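Local coordinates for protein COBE (Pseudomonas aeruginosa, PDB 2W6L) that belongs to the cobalamin (vitamin B12) biosynthetic pathway, where it probably acts on or binds precorrin intermediates, though its exact role is not established, at residues Arg25-Arg30 with Ala128-Ala133. Residues are numbered along the deposited sequence; the frame is centred on the assembly and turned at random.
With SO4 (sulfate ion), chain B.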
ATOM      1  N   ARG A  25      -8.574   8.281  -3.300  1.00 17.82           N
ATOM      2  CA  ARG A  25      -9.656   7.285  -3.409  1.00 18.19           C
ATOM      3  C   ARG A  25      -9.929   6.894  -4.890  1.00 18.62           C
ATOM      4  O   ARG A  25     -10.242   5.747  -5.167  1.00 18.69           O
ATOM      5  CB  ARG A  25     -10.944   7.797  -2.736  1.00 19.08           C
ATOM      6  CG  ARG A  25     -12.104   6.801  -2.889  1.00 20.73           C
ATOM      7  CD  ARG A  25     -13.356   7.280  -2.203  1.00 19.51           C
ATOM      8  NE  ARG A  25     -13.849   8.429  -2.972  1.00 20.85           N
ATOM      9  CZ  ARG A  25     -14.692   9.346  -2.508  1.00 27.76           C
ATOM     10  NH1 ARG A  25     -15.099  10.330  -3.305  1.00 31.56           N
ATOM     11  NH2 ARG A  25     -15.152   9.264  -1.281  1.00 24.87           N
ATOM     12  N   ALA A  26      -9.906   7.879  -5.785  1.00 19.07           N
ATOM     13  CA  ALA A  26     -10.101   7.655  -7.245  1.00 18.98           C
ATOM     14  C   ALA A  26      -8.990   6.762  -7.808  1.00 18.04           C
ATOM     15  O   ALA A  26      -9.256   5.815  -8.540  1.00 18.15           O
ATOM     16  CB  ALA A  26     -10.107   8.996  -7.980  1.00 18.63           C
ATOM     17  N   LEU A  27      -7.734   7.050  -7.462  1.00 17.39           N
ATOM     18  CA  LEU A  27      -6.635   6.170  -7.898  1.00 16.27           C
ATOM     19  C   LEU A  27      -6.755   4.750  -7.360  1.00 15.33           C
ATOM     20  O   LEU A  27      -6.616   3.744  -8.096  1.00 14.31           O
ATOM     21  CB  LEU A  27      -5.279   6.798  -7.520  1.00 15.68           C
ATOM     22  CG  LEU A  27      -4.084   6.009  -8.083  1.00 21.25           C
ATOM     23  CD1 LEU A  27      -4.223   5.750  -9.588  1.00 23.00           C
ATOM     24  CD2 LEU A  27      -2.785   6.853  -7.801  1.00 17.58           C
ATOM     25  N   LEU A  28      -7.003   4.642  -6.060  1.00 15.13           N
ATOM     26  CA  LEU A  28      -7.276   3.379  -5.412  1.00 15.49           C
ATOM     27  C   LEU A  28      -8.407   2.574  -6.119  1.00 17.35           C
ATOM     28  O   LEU A  28      -8.240   1.381  -6.396  1.00 16.19           O
ATOM     29  CB  LEU A  28      -7.597   3.609  -3.933  1.00 16.77           C
ATOM     30  CG  LEU A  28      -7.986   2.394  -3.053  1.00 13.83           C
ATOM     31  CD1 LEU A  28      -6.868   1.382  -3.034  1.00 16.50           C
ATOM     32  CD2 LEU A  28      -8.238   2.895  -1.653  1.00 17.34           C
ATOM     33  N   GLU A  29      -9.563   3.199  -6.325  1.00 18.93           N
ATOM     34  CA  GLU A  29     -10.648   2.581  -7.073  1.00 21.57           C
ATOM     35  C   GLU A  29     -10.273   2.013  -8.449  1.00 21.64           C
ATOM     36  O   GLU A  29     -10.703   0.898  -8.815  1.00 21.50           O
ATOM     37  CB  GLU A  29     -11.806   3.568  -7.232  1.00 23.22           C
ATOM     38  CG  GLU A  29     -12.727   3.604  -6.048  1.00 28.44           C
ATOM     39  CD  GLU A  29     -14.095   4.246  -6.395  1.00 34.85           C
ATOM     40  OE1 GLU A  29     -14.108   5.401  -6.892  1.00 36.94           O
ATOM     41  OE2 GLU A  29     -15.140   3.574  -6.167  0.80 39.98           O
ATOM     42  N   ARG A  30      -9.488   2.764  -9.197  1.00 21.85           N
ATOM     43  CA  ARG A  30      -9.070   2.344 -10.530  1.00 23.40           C
ATOM     44  C   ARG A  30      -8.129   1.185 -10.445  1.00 23.42           C
ATOM     45  O   ARG A  30      -8.296   0.210 -11.200  1.00 22.82           O
ATOM     46  CB  ARG A  30      -8.405   3.468 -11.285  1.00 24.32           C
ATOM     47  CG  ARG A  30      -9.312   4.617 -11.550  1.00 29.79           C
ATOM     48  CD  ARG A  30     -10.490   4.265 -12.471  0.80 35.82           C
ATOM     49  NE  ARG A  30     -11.708   3.778 -11.800  0.80 36.05           N
ATOM     50  CZ  ARG A  30     -12.481   4.493 -10.980  0.80 37.68           C
ATOM     51  NH1 ARG A  30     -12.148   5.743 -10.626  0.80 34.66           N
ATOM     52  NH2 ARG A  30     -13.582   3.933 -10.484  0.80 36.22           N
ATOM     53  N   ALA A 128       0.405  10.392  -6.681  1.00 26.34           N
ATOM     54  CA  ALA A 128       0.331   9.263  -5.750  1.00 23.76           C
ATOM     55  C   ALA A 128       0.586   7.950  -6.460  1.00 21.98           C
ATOM     56  O   ALA A 128       0.511   7.877  -7.715  1.00 20.88           O
ATOM     57  CB  ALA A 128      -1.039   9.283  -5.049  1.00 23.09           C
ATOM     58  N   SER A 129       0.957   6.907  -5.708  1.00 20.97           N
ATOM     59  CA  SER A 129       1.102   5.554  -6.293  1.00 20.82           C
ATOM     60  C   SER A 129       0.333   4.584  -5.414  1.00 19.44           C
ATOM     61  O   SER A 129       0.348   4.747  -4.190  1.00 19.50           O
ATOM     62  CB  SER A 129       2.559   5.045  -6.363  1.00 23.85           C
ATOM     63  OG  SER A 129       3.432   5.831  -7.196  1.00 26.93           O
ATOM     64  N   ILE A 130      -0.297   3.584  -6.024  1.00 17.71           N
ATOM     65  CA  ILE A 130      -1.022   2.543  -5.241  1.00 17.76           C
ATOM     66  C   ILE A 130      -0.563   1.191  -5.651  1.00 16.88           C
ATOM     67  O   ILE A 130      -0.493   0.941  -6.865  1.00 16.45           O
ATOM     68  CB  ILE A 130      -2.569   2.591  -5.485  1.00 17.59           C
ATOM     69  CG1 ILE A 130      -3.024   4.048  -5.530  1.00 23.39           C
ATOM     70  CG2 ILE A 130      -3.284   1.634  -4.508  1.00 18.90           C
ATOM     71  CD1 ILE A 130      -3.444   4.707  -4.253  1.00 22.40           C
ATOM     72  N   ALA A 131      -0.271   0.280  -4.687  1.00 14.65           N
ATOM     73  CA  ALA A 131       0.036  -1.120  -5.030  1.00 14.47           C
ATOM     74  C   ALA A 131      -0.873  -2.006  -4.200  1.00 15.37           C
ATOM     75  O   ALA A 131      -1.273  -1.563  -3.139  1.00 16.21           O
ATOM     76  CB  ALA A 131       1.485  -1.436  -4.693  1.00 14.20           C
ATOM     77  N   LEU A 132      -1.152  -3.230  -4.651  1.00 15.39           N
ATOM     78  CA  LEU A 132      -2.048  -4.144  -3.904  1.00 14.10           C
ATOM     79  C   LEU A 132      -1.305  -5.379  -3.630  1.00 15.27           C
ATOM     80  O   LEU A 132      -0.595  -5.900  -4.534  1.00 14.32           O
ATOM     81  CB  LEU A 132      -3.315  -4.457  -4.752  1.00 14.59           C
ATOM     82  CG  LEU A 132      -4.151  -3.274  -5.152  1.00 17.53           C
ATOM     83  CD1 LEU A 132      -5.366  -3.820  -5.983  1.00 17.19           C
ATOM     84  CD2 LEU A 132      -4.701  -2.504  -3.922  1.00 18.17           C
ATOM     85  N   ALA A 133      -1.407  -5.878  -2.382  1.00 15.79           N
ATOM     86  CA  ALA A 133      -0.759  -7.113  -2.047  1.00 16.82           C
ATOM     87  C   ALA A 133      -1.827  -8.029  -1.413  1.00 20.14           C
ATOM     88  O   ALA A 133      -2.775  -7.558  -0.783  1.00 19.02           O
ATOM     89  CB  ALA A 133       0.331  -6.902  -1.081  1.00 17.53           C
TER
HETATM   90  S   SO4 B1138       6.154   4.982  -4.745  1.00 29.85           S
HETATM   91  O1  SO4 B1138       5.805   6.051  -5.674  1.00 33.77           O
HETATM   92  O2  SO4 B1138       7.243   5.452  -3.892  1.00 28.32           O
HETATM   93  O3  SO4 B1138       6.429   3.736  -5.411  1.00 33.61           O
HETATM   94  O4  SO4 B1138       4.987   4.589  -4.006  1.00 31.39           O
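Leu27 and Leu28 of helix segment 25-30 pack on Ile130 of strand segment 128-133, the two short axes approaching to 8.6 Å at a signed crossing angle of -36° and running in broadly the same direction. Leu28 and Ile130 have the nearest alpha carbons, 6.3 Å between their CA atoms. No hydrogen bond joins the segments; the 220 Å² buried between them comes mainly from apolar side chains. Leu27 and Ile130 run past each other in opposite senses, and Leu27 CG comes within 3.4 Å of Ile130 CG1, tighter than usual for two carbons. The CB of Leu27 is directed toward the strand, and with CG anti to the backbone N (chi1 -174°) CG and CD2 lie against Ile130 CG1. Leu27 CD2 is also 3.5 Å from the carbonyl O of Ala128 and 4.1 Å from Ala128 CB. On Ile130, CG1 packs on Leu27, its terminal CD1 also lies near the backbone N of Leu28 (4.0 Å), and CG2 touches Leu28 CD1 at 3.9 Å, the side chains of Ile130 and Leu28 crossing at about a right angle. Helix 21-34, which also brings Leu24, Thr31 and Leu32 to strand 128-135, packs on one face of a mixed sheet in which that strand lies antiparallel between strands 9-15 and 116-124. Ile13 adds to the packing around Ile130, and Ala11 to that around Leu28. Ser129 has its CB directed away from the helix; a hydrogen bond from its OG to O1 of a sulfate, probably from the crystallisation liquor, is doubtful because OG sits too close to another atom of the model.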